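Local coordinates for kelch domain-containing protein (Colletotrichum graminicola M1.001, PDB 5C86) that probably oxidises alcohols to aldehydes with a copper ion as cofactor, as a fungal AA5 oxidase of the galactose oxidase and glyoxal oxidase family, at residues A[171-176]-A[244-249]; A[194-199]-A[218-223]; A[278-283]-A[298-303]; A[303-308]-A[358-363]. One frame throughout, in Å; residues are numbered along the deposited sequence.

Contact 1. Residues A[171-176]-A[244-249]; sequences RGMFPD and GYTGYD
Tyr245 turns one ring face to Phe174, whose CD2 edge comes down on it off-centre, over the rim carrying CD2 and CE2. The pair is T-shaped, with planes at 83° and centroids 5.3 Å apart. Phe174 CD2 comes to 3.8 Å from Tyr245 CE2. A chi1 of -152° swings the Tyr245 ring away from its own backbone N, toward Phe174. Tyr245 CB lies 3.5 Å from Met173 O, and Met173 CB packs on that same Tyr245 CB, 4.0 Å away. No direct hydrogen bond joins the segments; two waters supply the polar links. One donates to Arg171 O and Met173 O and accepts weakly from Tyr245 N, while the other accepts from Met173 N and Thr246 N. At the outer margin the extended Arg171 crosses Tyr248 nearly at a right angle, Arg171 CD lying 3.3 Å from Tyr248 OH. The Tyr245 hydroxyl is hydrogen-bonded to Tyr334 OH and His178 NE2, and its side chain touches Tyr120, which binds copper in another structure of the protein but holds none here. The contact thus joins the loop between strands 155-158 and 181-183 to the loop between strands 235-239 and 254-258.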
loop_
_atom_site.group_PDB
_atom_site.type_symbol
_atom_site.label_atom_id
_atom_site.label_comp_id
_atom_site.label_asym_id
_atom_site.label_seq_id
_atom_site.Cartn_x
_atom_site.Cartn_y
_atom_site.Cartn_z
ATOM N N ARG A 171 -22.875 -2.932 8.866
ATOM C CA ARG A 171 -23.295 -4.271 8.486
ATOM C C ARG A 171 -22.094 -5.160 8.194
ATOM O O ARG A 171 -21.005 -4.674 7.805
ATOM C CB ARG A 171 -24.089 -4.250 7.144
ATOM C CG ARG A 171 -25.262 -3.280 7.099
ATOM C CD ARG A 171 -25.746 -3.157 5.643
ATOM N NE ARG A 171 -26.701 -2.097 5.345
ATOM C CZ ARG A 171 -26.436 -0.793 5.192
ATOM N NH1 ARG A 171 -25.214 -0.246 5.325
ATOM N NH2 ARG A 171 -27.455 0.001 4.890
ATOM N N GLY A 172 -22.362 -6.451 8.228
ATOM C CA GLY A 172 -21.517 -7.470 7.624
ATOM C C GLY A 172 -20.407 -7.936 8.554
ATOM O O GLY A 172 -20.252 -7.486 9.699
ATOM N N MET A 173 -19.651 -8.869 8.002
ATOM C CA MET A 173 -18.486 -9.480 8.662
ATOM C C MET A 173 -17.353 -8.510 8.835
ATOM O O MET A 173 -17.187 -7.570 8.058
ATOM C CB MET A 173 -17.951 -10.653 7.821
ATOM C CG MET A 173 -19.003 -11.690 7.658
ATOM S SD MET A 173 -18.791 -12.535 6.103
ATOM C CE MET A 173 -17.010 -12.858 6.009
ATOM N N PHE A 174 -16.573 -8.754 9.875
ATOM C CA PHE A 174 -15.351 -7.991 10.179
ATOM C C PHE A 174 -15.575 -6.487 9.997
ATOM O O PHE A 174 -14.778 -5.823 9.298
ATOM C CB PHE A 174 -14.204 -8.478 9.289
ATOM C CG PHE A 174 -14.053 -10.002 9.277
ATOM C CD1 PHE A 174 -14.037 -10.711 10.451
ATOM C CD2 PHE A 174 -13.972 -10.670 8.086
ATOM C CE1 PHE A 174 -13.921 -12.117 10.412
ATOM C CE2 PHE A 174 -13.794 -12.043 8.040
ATOM C CZ PHE A 174 -13.775 -12.750 9.204
ATOM N N PRO A 175 -16.655 -5.903 10.558
ATOM C CA PRO A 175 -16.959 -4.535 10.271
ATOM C C PRO A 175 -15.962 -3.465 10.822
ATOM O O PRO A 175 -16.076 -2.260 10.446
ATOM C CB PRO A 175 -18.396 -4.353 10.849
ATOM C CG PRO A 175 -18.346 -5.247 12.055
ATOM C CD PRO A 175 -17.630 -6.469 11.551
ATOM N N ASP A 176 -15.067 -3.901 11.690
ATOM C CA ASP A 176 -14.020 -3.089 12.261
ATOM C C ASP A 176 -12.703 -3.256 11.530
ATOM O O ASP A 176 -11.672 -2.790 12.031
ATOM C CB ASP A 176 -13.840 -3.547 13.700
ATOM C CG ASP A 176 -13.429 -5.032 13.827
ATOM O OD1 ASP A 176 -13.501 -5.887 12.838
ATOM O OD2 ASP A 176 -13.057 -5.405 14.994
ATOM N N GLY A 244 -21.176 -4.299 2.798
ATOM C CA GLY A 244 -20.711 -5.323 3.671
ATOM C C GLY A 244 -19.522 -6.033 3.097
ATOM O O GLY A 244 -19.262 -5.915 1.912
ATOM N N TYR A 245 -18.877 -6.816 3.929
ATOM C CA TYR A 245 -17.706 -7.612 3.480
ATOM C C TYR A 245 -18.049 -8.507 2.312
ATOM O O TYR A 245 -17.278 -8.676 1.363
ATOM C CB TYR A 245 -17.109 -8.387 4.658
ATOM C CG TYR A 245 -15.643 -8.699 4.571
ATOM C CD1 TYR A 245 -15.125 -9.682 3.717
ATOM C CD2 TYR A 245 -14.754 -8.020 5.332
ATOM C CE1 TYR A 245 -13.744 -9.881 3.634
ATOM C CE2 TYR A 245 -13.413 -8.224 5.297
ATOM C CZ TYR A 245 -12.877 -9.143 4.440
ATOM O OH TYR A 245 -11.537 -9.380 4.355
ATOM N N THR A 246 -19.245 -9.111 2.372
ATOM C CA THR A 246 -19.757 -9.941 1.304
ATOM C C THR A 246 -21.230 -9.704 1.175
ATOM O O THR A 246 -21.900 -9.106 2.040
ATOM C CB THR A 246 -19.563 -11.462 1.565
ATOM O OG1 THR A 246 -20.304 -11.833 2.733
ATOM C CG2 THR A 246 -18.126 -11.819 1.731
ATOM N N GLY A 247 -21.715 -10.174 0.077
ATOM C CA GLY A 247 -23.162 -10.239 -0.141
ATOM C C GLY A 247 -23.815 -9.090 -0.876
ATOM O O GLY A 247 -25.002 -9.181 -1.237
ATOM N N TYR A 248 -23.090 -8.025 -1.119
ATOM C CA TYR A 248 -23.600 -6.879 -1.849
ATOM C C TYR A 248 -22.828 -6.655 -3.115
ATOM O O TYR A 248 -21.698 -7.080 -3.260
ATOM C CB TYR A 248 -23.403 -5.640 -0.998
ATOM C CG TYR A 248 -24.218 -5.627 0.259
ATOM C CD1 TYR A 248 -25.527 -5.143 0.226
ATOM C CD2 TYR A 248 -23.740 -6.147 1.409
ATOM C CE1 TYR A 248 -26.300 -5.140 1.381
ATOM C CE2 TYR A 248 -24.486 -6.134 2.578
ATOM C CZ TYR A 248 -25.767 -5.658 2.527
ATOM O OH TYR A 248 -26.504 -5.659 3.671
ATOM N N ASP A 249 -23.415 -5.851 -3.995
ATOM C CA ASP A 249 -22.698 -5.401 -5.216
ATOM C C ASP A 249 -21.754 -4.302 -4.777
ATOM O O ASP A 249 -22.160 -3.425 -4.020
ATOM C CB ASP A 249 -23.624 -4.853 -6.300
ATOM C CG ASP A 249 -24.342 -5.965 -7.040
ATOM O OD1 ASP A 249 -23.692 -6.953 -7.484
ATOM O OD2 ASP A 249 -25.537 -5.835 -7.225
HETATM O O HOH W 1 -18.678 -5.684 6.708
HETATM O O HOH W 2 -20.510 -9.867 5.215
#

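Contact 2. Residues A[194-199]-A[218-223]; sequences PSKKMN and DEDSMC
Pro194 and Asp220 make the tight half of this contact. The Pro194 carbonyl oxygen accepts from Ser221 N at 2.9 Å, the donor standing above the carbonyl plane and the bond bent to 140°, and it also takes a CA-H...O contact from Asp220. The proline ring lies alongside Met222, pointing the same way, with Pro194 CG 3.9 Å from Met222 CE, while Pro194 CB comes to 3.2 Å from Ser221 O. Asp220 OD1 receives Lys196 N in a nearly straight bond of 2.9 Å (166°), met on the anti side of the carboxylate. A water donates to the same oxygen and to Ser195 OG. That hydroxyl accepts from Lys197 N and so closes an ST turn that leads into strand 197-202. Asp220 OD2 accepts from Gln170 N, so both oxygens of this buried carboxylate are held.

The looser side belongs to Lys196. A chi1 of 65° sets its CG between the backbone N and the carbonyl carbon, with Lys196 CB 3.4 Å from Asp218 O; beyond CG the chain runs out extended beside the bent Glu219, ending in a weak salt bridge, Lys196 NZ to Glu219 OE1 at 3.2 Å, between two partly exposed residues.

Arg215 hydrogen-bonds Pro194 O and Ser195 O and forms a salt bridge with Asp218. The contact ties the start of strand 197-202 to the loop that leaves neighbouring strand 208-214 and runs to strand 225-230, the first of the next four-stranded antiparallel sheet.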
loop_
_atom_site.group_PDB
_atom_site.type_symbol
_atom_site.label_atom_id
_atom_site.label_comp_id
_atom_site.label_asym_id
_atom_site.label_seq_id
_atom_site.Cartn_x
_atom_site.Cartn_y
_atom_site.Cartn_z
ATOM N N PRO A 194 -13.370 2.143 5.708
ATOM C CA PRO A 194 -14.451 2.032 4.734
ATOM C C PRO A 194 -15.800 2.531 5.172
ATOM O O PRO A 194 -16.646 2.835 4.369
ATOM C CB PRO A 194 -14.551 0.486 4.478
ATOM C CG PRO A 194 -14.043 -0.091 5.774
ATOM C CD PRO A 194 -12.897 0.823 6.138
ATOM N N SER A 195 -16.010 2.584 6.485
ATOM C CA SER A 195 -17.284 3.211 6.954
ATOM C C SER A 195 -17.402 4.588 6.296
ATOM O O SER A 195 -16.429 5.300 6.129
ATOM C CB SER A 195 -17.197 3.436 8.449
ATOM O OG SER A 195 -18.375 4.097 8.918
ATOM N N LYS A 196 -18.625 5.012 6.046
ATOM C CA LYS A 196 -18.900 6.308 5.528
ATOM C C LYS A 196 -18.599 7.389 6.561
ATOM O O LYS A 196 -18.417 8.549 6.162
ATOM C CB LYS A 196 -20.377 6.439 5.035
ATOM C CG LYS A 196 -21.395 6.310 6.119
ATOM C CD LYS A 196 -22.733 6.047 5.428
ATOM C CE LYS A 196 -23.875 5.853 6.352
ATOM N NZ LYS A 196 -24.992 5.305 5.489
ATOM N N LYS A 197 -18.528 7.050 7.837
ATOM C CA LYS A 197 -18.103 7.942 8.906
ATOM C C LYS A 197 -16.591 7.911 9.048
ATOM O O LYS A 197 -16.025 6.876 9.440
ATOM C CB LYS A 197 -18.708 7.511 10.231
ATOM C CG LYS A 197 -20.203 7.767 10.247
ATOM C CD LYS A 197 -20.848 7.260 11.518
ATOM C CE LYS A 197 -21.186 5.795 11.494
ATOM N NZ LYS A 197 -20.838 5.124 12.791
ATOM N N MET A 198 -15.938 9.027 8.680
ATOM C CA MET A 198 -14.493 9.170 8.842
ATOM C C MET A 198 -14.153 9.762 10.204
ATOM O O MET A 198 -14.925 10.576 10.716
ATOM C CB MET A 198 -13.939 10.082 7.752
ATOM C CG MET A 198 -14.411 9.710 6.352
ATOM S SD MET A 198 -13.606 10.601 5.013
ATOM C CE MET A 198 -14.219 12.265 5.250
ATOM N N ASN A 199 -13.002 9.439 10.735
ATOM C CA ASN A 199 -12.607 9.826 12.107
ATOM C C ASN A 199 -11.148 10.131 12.152
ATOM O O ASN A 199 -10.318 9.385 11.593
ATOM C CB ASN A 199 -12.892 8.730 13.050
ATOM C CG ASN A 199 -14.398 8.498 13.238
ATOM O OD1 ASN A 199 -15.053 9.236 14.010
ATOM N ND2 ASN A 199 -14.962 7.592 12.503
ATOM N N ASP A 218 -21.245 8.962 0.067
ATOM C CA ASP A 218 -20.900 7.524 -0.110
ATOM C C ASP A 218 -21.527 6.665 0.959
ATOM O O ASP A 218 -21.884 7.118 2.102
ATOM C CB ASP A 218 -19.361 7.369 -0.065
ATOM C CG ASP A 218 -18.839 6.114 -0.760
ATOM O OD1 ASP A 218 -19.586 5.507 -1.569
ATOM O OD2 ASP A 218 -17.625 5.762 -0.492
ATOM N N GLU A 219 -21.703 5.417 0.587
ATOM C CA GLU A 219 -22.110 4.371 1.525
ATOM C C GLU A 219 -20.862 3.706 2.154
ATOM O O GLU A 219 -19.741 3.893 1.711
ATOM C CB GLU A 219 -22.993 3.302 0.843
ATOM C CG GLU A 219 -24.344 3.742 0.239
ATOM C CD GLU A 219 -25.205 4.560 1.183
ATOM O OE1 GLU A 219 -25.192 4.357 2.433
ATOM O OE2 GLU A 219 -25.909 5.445 0.664
ATOM N N ASP A 220 -21.072 2.894 3.154
ATOM C CA ASP A 220 -20.015 2.063 3.688
ATOM C C ASP A 220 -19.405 1.219 2.522
ATOM O O ASP A 220 -20.110 0.761 1.597
ATOM C CB ASP A 220 -20.583 1.087 4.670
ATOM C CG ASP A 220 -21.009 1.739 5.980
ATOM O OD1 ASP A 220 -20.646 2.891 6.302
ATOM O OD2 ASP A 220 -21.654 1.012 6.782
ATOM N N SER A 221 -18.048 1.074 2.549
ATOM C CA SER A 221 -17.326 0.636 1.352
ATOM C C SER A 221 -16.193 -0.302 1.759
ATOM O O SER A 221 -15.029 -0.103 1.417
ATOM C CB SER A 221 -16.715 1.875 0.676
ATOM O OG SER A 221 -17.698 2.703 0.087
ATOM N N MET A 222 -16.561 -1.445 2.329
ATOM C CA MET A 222 -15.590 -2.415 2.764
ATOM C C MET A 222 -14.835 -2.944 1.557
ATOM O O MET A 222 -15.461 -3.263 0.553
ATOM C CB MET A 222 -16.277 -3.565 3.463
ATOM C CG MET A 222 -15.326 -4.668 3.964
ATOM S SD MET A 222 -14.027 -4.147 5.102
ATOM C CE MET A 222 -14.953 -3.749 6.562
ATOM N N CYS A 223 -13.511 -3.004 1.684
ATOM C CA CYS A 223 -12.611 -3.473 0.631
ATOM C C CYS A 223 -12.743 -2.679 -0.631
ATOM O O CYS A 223 -12.502 -3.183 -1.730
ATOM C CB CYS A 223 -12.730 -4.968 0.388
ATOM S SG CYS A 223 -12.284 -5.880 1.929
HETATM O O HOH W 3 -21.144 3.412 8.893
#

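Contact 3. Residues A[278-283]-A[298-303]; sequences RGFANA and QKMWLF
The backbones stay apart, with no hydrogen bond between them and the closest CA atoms, those of Gly279 and Met300, 6.3 Å from each other; side chains fill the interval. Met300 reaches across from its loop and folds back at chi3 (68°), which lays its terminal methyl over one face of Phe280. The methyl sits off-centre toward the rim: Met300 CE is 3.6 Å from Phe280 CZ and makes a CH-pi contact, 26° off the ring normal. Its sulfur lies higher above the same face, Met300 SD being 5.2 Å from the Phe280 centroid, a Met-aromatic contact at long range. Met300 SD also rests 3.9 Å from Gly279 CA, where the glycine presents only its backbone to the thioether. Leu302 crosses Phe280 at about a right angle and sets CD2 against the far end of the ring, 3.6 Å from Phe280 CZ. The carbonyl oxygen of Trp301 approaches the neighbouring CE2. Phe280 further packs edge-to-face with Tyr334. This largely buried apolar cluster joins the entry to the first strand of one propeller blade, 282-285, to the loop between the blade's second and third strands, near the Tyr120, His335 and His423 copper site, unoccupied here.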
loop_
_atom_site.group_PDB
_atom_site.type_symbol
_atom_site.label_atom_id
_atom_site.label_comp_id
_atom_site.label_asym_id
_atom_site.label_seq_id
_atom_site.Cartn_x
_atom_site.Cartn_y
_atom_site.Cartn_z
ATOM N N ARG A 278 -15.986 -2.254 -8.262
ATOM C CA ARG A 278 -14.981 -3.178 -7.720
ATOM C C ARG A 278 -14.999 -3.304 -6.241
ATOM O O ARG A 278 -14.925 -2.284 -5.501
ATOM C CB ARG A 278 -13.560 -2.702 -8.054
ATOM C CG ARG A 278 -13.301 -2.541 -9.559
ATOM C CD ARG A 278 -11.918 -1.933 -9.810
ATOM N NE ARG A 278 -11.781 -1.355 -11.143
ATOM C CZ ARG A 278 -11.371 -1.983 -12.233
ATOM N NH1 ARG A 278 -10.989 -3.232 -12.174
ATOM N NH2 ARG A 278 -11.329 -1.333 -13.389
ATOM N N GLY A 279 -15.015 -4.553 -5.752
ATOM C CA GLY A 279 -14.699 -4.927 -4.376
ATOM C C GLY A 279 -13.532 -5.902 -4.406
ATOM O O GLY A 279 -13.459 -6.791 -5.277
ATOM N N PHE A 280 -12.587 -5.670 -3.510
ATOM C CA PHE A 280 -11.334 -6.488 -3.453
ATOM C C PHE A 280 -10.323 -6.124 -4.536
ATOM O O PHE A 280 -9.359 -6.872 -4.767
ATOM C CB PHE A 280 -11.551 -8.042 -3.420
ATOM C CG PHE A 280 -12.597 -8.505 -2.443
ATOM C CD1 PHE A 280 -12.612 -8.109 -1.111
ATOM C CD2 PHE A 280 -13.644 -9.331 -2.882
ATOM C CE1 PHE A 280 -13.622 -8.509 -0.247
ATOM C CE2 PHE A 280 -14.647 -9.729 -1.987
ATOM C CZ PHE A 280 -14.646 -9.272 -0.694
ATOM N N ALA A 281 -10.449 -4.937 -5.125
ATOM C CA ALA A 281 -9.422 -4.422 -6.018
ATOM C C ALA A 281 -8.227 -3.911 -5.262
ATOM O O ALA A 281 -8.199 -3.922 -4.023
ATOM C CB ALA A 281 -9.928 -3.366 -6.983
ATOM N N ASN A 282 -7.164 -3.533 -6.012
ATOM C CA ASN A 282 -6.025 -2.837 -5.466
ATOM C C ASN A 282 -5.818 -1.558 -6.230
ATOM O O ASN A 282 -6.131 -1.477 -7.405
ATOM C CB ASN A 282 -4.756 -3.641 -5.555
ATOM C CG ASN A 282 -4.730 -4.831 -4.610
ATOM O OD1 ASN A 282 -4.233 -4.696 -3.509
ATOM N ND2 ASN A 282 -5.282 -5.954 -5.005
ATOM N N ALA A 283 -5.345 -0.522 -5.544
ATOM C CA ALA A 283 -5.020 0.726 -6.218
ATOM C C ALA A 283 -3.581 1.105 -5.964
ATOM O O ALA A 283 -3.123 0.956 -4.847
ATOM C CB ALA A 283 -5.895 1.854 -5.734
ATOM N N GLN A 298 -17.739 -7.728 -8.862
ATOM C CA GLN A 298 -18.994 -7.022 -8.698
ATOM C C GLN A 298 -19.774 -7.472 -7.513
ATOM O O GLN A 298 -19.926 -6.751 -6.532
ATOM C CB GLN A 298 -19.837 -7.178 -9.985
ATOM C CG GLN A 298 -19.096 -6.664 -11.194
ATOM C CD GLN A 298 -19.984 -6.716 -12.388
ATOM O OE1 GLN A 298 -20.279 -7.768 -12.871
ATOM N NE2 GLN A 298 -20.442 -5.584 -12.819
ATOM N N LYS A 299 -20.280 -8.701 -7.516
ATOM C CA LYS A 299 -20.997 -9.197 -6.348
ATOM C C LYS A 299 -20.027 -9.876 -5.384
ATOM O O LYS A 299 -19.397 -10.900 -5.735
ATOM C CB LYS A 299 -22.114 -10.136 -6.808
ATOM C CG LYS A 299 -22.872 -10.868 -5.701
ATOM C CD LYS A 299 -23.761 -9.940 -4.919
ATOM C CE LYS A 299 -24.676 -10.700 -3.960
ATOM N NZ LYS A 299 -25.934 -11.208 -4.571
ATOM N N MET A 300 -19.862 -9.309 -4.201
ATOM C CA MET A 300 -18.661 -9.670 -3.397
ATOM C C MET A 300 -18.899 -10.990 -2.657
ATOM O O MET A 300 -19.732 -11.029 -1.771
ATOM C CB MET A 300 -18.328 -8.525 -2.453
ATOM C CG MET A 300 -17.807 -7.313 -3.226
ATOM S SD MET A 300 -17.811 -5.812 -2.189
ATOM C CE MET A 300 -16.559 -6.241 -1.048
ATOM N N TRP A 301 -17.998 -11.936 -2.951
ATOM C CA TRP A 301 -17.889 -13.217 -2.246
ATOM C C TRP A 301 -16.427 -13.602 -2.135
ATOM O O TRP A 301 -15.619 -13.299 -3.041
ATOM C CB TRP A 301 -18.607 -14.335 -2.976
ATOM C CG TRP A 301 -20.094 -14.184 -3.100
ATOM C CD1 TRP A 301 -20.741 -14.063 -4.249
ATOM C CD2 TRP A 301 -21.094 -14.094 -2.056
ATOM N NE1 TRP A 301 -22.085 -13.986 -4.023
ATOM C CE2 TRP A 301 -22.308 -13.920 -2.677
ATOM C CE3 TRP A 301 -21.059 -14.133 -0.651
ATOM C CZ2 TRP A 301 -23.511 -13.805 -1.934
ATOM C CZ3 TRP A 301 -22.254 -14.016 0.070
ATOM C CH2 TRP A 301 -23.445 -13.847 -0.604
ATOM N N LEU A 302 -16.108 -14.268 -1.057
ATOM C CA LEU A 302 -14.729 -14.649 -0.784
ATOM C C LEU A 302 -14.337 -15.898 -1.592
ATOM O O LEU A 302 -15.174 -16.756 -1.882
ATOM C CB LEU A 302 -14.491 -14.859 0.697
ATOM C CG LEU A 302 -14.972 -13.771 1.661
ATOM C CD1 LEU A 302 -14.440 -13.990 3.031
ATOM C CD2 LEU A 302 -14.522 -12.409 1.150
ATOM N N PHE A 303 -13.073 -15.978 -1.963
ATOM C CA PHE A 303 -12.516 -17.206 -2.560
ATOM C C PHE A 303 -13.287 -17.601 -3.810
ATOM O O PHE A 303 -13.609 -18.816 -4.058
ATOM C CB PHE A 303 -12.526 -18.348 -1.530
ATOM C CG PHE A 303 -11.824 -17.997 -0.275
ATOM C CD1 PHE A 303 -10.435 -17.879 -0.215
ATOM C CD2 PHE A 303 -12.519 -17.718 0.863
ATOM C CE1 PHE A 303 -9.817 -17.521 0.976
ATOM C CE2 PHE A 303 -11.898 -17.325 2.022
ATOM C CZ PHE A 303 -10.555 -17.198 2.084
#

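Contact 4. Residues A[303-308]-A[358-363]; sequences FSDTTP and CKENHF
Asp305 OD1 is gripped twice, by His362 NE2 at 3.1 Å and by a water donating at 2.6 Å that also donates to Glu360 O. The same imidazole N-H is shared with Asp305 OD2 at 2.9 Å, so the bond forks over the syn sides of both carboxylate oxygens, somewhat out of the carboxylate plane. The two groups come from opposite directions and lie nearly coplanar, 15° apart, with the carboxylate at the edge of the ring. Glu360 approaches differently. Bent at chi2 (81°), it sets its CG 3.4 Å from Phe303 O, while its carboxylate is turned 65° from that of Asp305. Waters link this second acid to the facing backbone: one bridges Phe303 O and Glu360 OE1, another Asp305 N and Glu360 OE2. Lys359 NZ then forms a salt bridge to Glu360 OE2 at 2.8 Å, on its syn lone pair. Lys359 and Glu360 are the middle residues of a type I turn from Cys358, whose disulfide partner is Cys354. The two acids stay separated and each has a basic partner; the forked bond would probably favour a positively charged imidazole, and the three waters make this a hydrated, polar contact between surface loops.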
loop_
_atom_site.group_PDB
_atom_site.type_symbol
_atom_site.label_atom_id
_atom_site.label_comp_id
_atom_site.label_asym_id
_atom_site.label_seq_id
_atom_site.Cartn_x
_atom_site.Cartn_y
_atom_site.Cartn_z
ATOM N N PHE A 303 -13.073 -15.978 -1.963
ATOM C CA PHE A 303 -12.516 -17.206 -2.560
ATOM C C PHE A 303 -13.287 -17.601 -3.810
ATOM O O PHE A 303 -13.609 -18.816 -4.058
ATOM C CB PHE A 303 -12.526 -18.348 -1.530
ATOM C CG PHE A 303 -11.824 -17.997 -0.275
ATOM C CD1 PHE A 303 -10.435 -17.879 -0.215
ATOM C CD2 PHE A 303 -12.519 -17.718 0.863
ATOM C CE1 PHE A 303 -9.817 -17.521 0.976
ATOM C CE2 PHE A 303 -11.898 -17.325 2.022
ATOM C CZ PHE A 303 -10.555 -17.198 2.084
ATOM N N SER A 304 -13.615 -16.599 -4.617
ATOM C CA SER A 304 -14.470 -16.721 -5.733
ATOM C C SER A 304 -13.952 -15.950 -6.928
ATOM O O SER A 304 -13.619 -14.738 -6.806
ATOM C CB SER A 304 -15.868 -16.187 -5.392
ATOM O OG SER A 304 -16.730 -16.392 -6.472
ATOM N N ASP A 305 -13.927 -16.615 -8.068
ATOM C CA ASP A 305 -13.583 -16.051 -9.362
ATOM C C ASP A 305 -14.774 -15.460 -10.115
ATOM O O ASP A 305 -14.663 -15.029 -11.282
ATOM C CB ASP A 305 -12.800 -17.065 -10.263
ATOM C CG ASP A 305 -11.371 -17.229 -9.845
ATOM O OD1 ASP A 305 -10.861 -16.454 -9.028
ATOM O OD2 ASP A 305 -10.711 -18.137 -10.347
ATOM N N THR A 306 -15.911 -15.349 -9.451
ATOM C CA THR A 306 -17.133 -14.895 -10.105
ATOM C C THR A 306 -17.159 -13.355 -10.250
ATOM O O THR A 306 -16.369 -12.625 -9.583
ATOM C CB THR A 306 -18.358 -15.353 -9.331
ATOM O OG1 THR A 306 -18.278 -14.828 -8.009
ATOM C CG2 THR A 306 -18.413 -16.919 -9.334
ATOM N N THR A 307 -18.047 -12.910 -11.116
ATOM C CA THR A 307 -18.213 -11.476 -11.556
ATOM C C THR A 307 -16.897 -10.652 -11.520
ATOM O O THR A 307 -16.861 -9.554 -10.935
ATOM C CB THR A 307 -19.335 -10.771 -10.821
ATOM O OG1 THR A 307 -19.103 -10.659 -9.406
ATOM C CG2 THR A 307 -20.673 -11.529 -11.089
ATOM N N PRO A 308 -15.859 -11.210 -12.141
ATOM C CA PRO A 308 -14.596 -10.531 -12.091
ATOM C C PRO A 308 -14.589 -9.300 -12.946
ATOM O O PRO A 308 -15.192 -9.235 -14.024
ATOM C CB PRO A 308 -13.616 -11.592 -12.585
ATOM C CG PRO A 308 -14.427 -12.284 -13.676
ATOM C CD PRO A 308 -15.790 -12.406 -13.019
ATOM N N CYS A 358 -7.438 -26.224 -5.457
ATOM C CA CYS A 358 -8.570 -25.298 -5.518
ATOM C C CYS A 358 -8.373 -24.477 -6.799
ATOM O O CYS A 358 -7.315 -23.862 -6.990
ATOM C CB CYS A 358 -8.586 -24.466 -4.235
ATOM S SG CYS A 358 -9.917 -23.276 -4.115
ATOM N N LYS A 359 -9.359 -24.474 -7.695
ATOM C CA LYS A 359 -9.266 -23.780 -8.929
ATOM C C LYS A 359 -9.197 -22.232 -8.724
ATOM O O LYS A 359 -8.694 -21.572 -9.600
ATOM C CB LYS A 359 -10.406 -24.185 -9.846
ATOM C CG LYS A 359 -11.776 -23.641 -9.440
ATOM C CD LYS A 359 -12.892 -24.170 -10.349
ATOM C CE LYS A 359 -14.210 -23.411 -10.107
ATOM N NZ LYS A 359 -14.805 -23.639 -8.731
ATOM N N GLU A 360 -9.669 -21.708 -7.593
ATOM C CA GLU A 360 -9.536 -20.257 -7.323
ATOM C C GLU A 360 -8.123 -19.856 -6.910
ATOM O O GLU A 360 -7.897 -18.657 -6.760
ATOM C CB GLU A 360 -10.573 -19.810 -6.282
ATOM C CG GLU A 360 -11.960 -19.793 -6.902
ATOM C CD GLU A 360 -12.611 -21.177 -6.968
ATOM O OE1 GLU A 360 -12.316 -22.001 -6.057
ATOM O OE2 GLU A 360 -13.419 -21.410 -7.906
ATOM N N ASN A 361 -7.184 -20.765 -6.641
ATOM C CA ASN A 361 -5.838 -20.381 -6.298
ATOM C C ASN A 361 -5.115 -19.883 -7.533
ATOM O O ASN A 361 -5.066 -20.539 -8.609
ATOM C CB ASN A 361 -5.033 -21.558 -5.843
ATOM C CG ASN A 361 -5.352 -22.006 -4.506
ATOM O OD1 ASN A 361 -5.758 -21.257 -3.577
ATOM N ND2 ASN A 361 -5.060 -23.293 -4.302
ATOM N N HIS A 362 -4.570 -18.657 -7.429
ATOM C CA HIS A 362 -3.754 -18.135 -8.518
ATOM C C HIS A 362 -2.361 -17.840 -8.013
ATOM O O HIS A 362 -2.132 -16.879 -7.232
ATOM C CB HIS A 362 -4.459 -16.898 -9.062
ATOM C CG HIS A 362 -5.836 -17.177 -9.537
ATOM N ND1 HIS A 362 -6.089 -18.106 -10.529
ATOM C CD2 HIS A 362 -7.051 -16.717 -9.132
ATOM C CE1 HIS A 362 -7.390 -18.204 -10.715
ATOM N NE2 HIS A 362 -7.992 -17.359 -9.903
ATOM N N PHE A 363 -1.382 -18.668 -8.399
ATOM C CA PHE A 363 0.004 -18.539 -7.878
ATOM C C PHE A 363 0.780 -17.486 -8.692
ATOM O O PHE A 363 1.931 -17.270 -8.488
ATOM C CB PHE A 363 0.763 -19.894 -7.865
ATOM C CG PHE A 363 0.199 -20.923 -6.910
ATOM C CD1 PHE A 363 -0.913 -21.687 -7.299
ATOM C CD2 PHE A 363 0.762 -21.129 -5.675
ATOM C CE1 PHE A 363 -1.429 -22.645 -6.414
ATOM C CE2 PHE A 363 0.257 -22.071 -4.799
ATOM C CZ PHE A 363 -0.854 -22.807 -5.215
HETATM O O HOH W 4 -12.745 -21.479 -3.378
HETATM O O HOH W 5 -9.541 -16.363 -6.791
HETATM O O HOH W 6 -15.169 -19.162 -8.413
#

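In the fold
Contacts 2 and 3 are buried, contact 1 partly so, and contact 4 lies at the surface. Their chemistry follows: contact 3 is held by apolar side chains without a hydrogen bond, the polar links of contact 1 run through water, and contacts 2 and 4 add charge, the latter combining water with direct bonds. Contacts 1, 2 and 3 meet directly. Met222 of contact 2 packs on Phe174 and Tyr245, Met300 of contact 3 bonds through its backbone to Gly247 and Tyr248, and Cys223 O probably bonds to Phe280 N. Contacts 3 and 4 divide one long loop between strands 291-294 and 313-316, sharing Phe303, whose ring meets His335. Contact 2 is nested within the chain loop closed by contact 1.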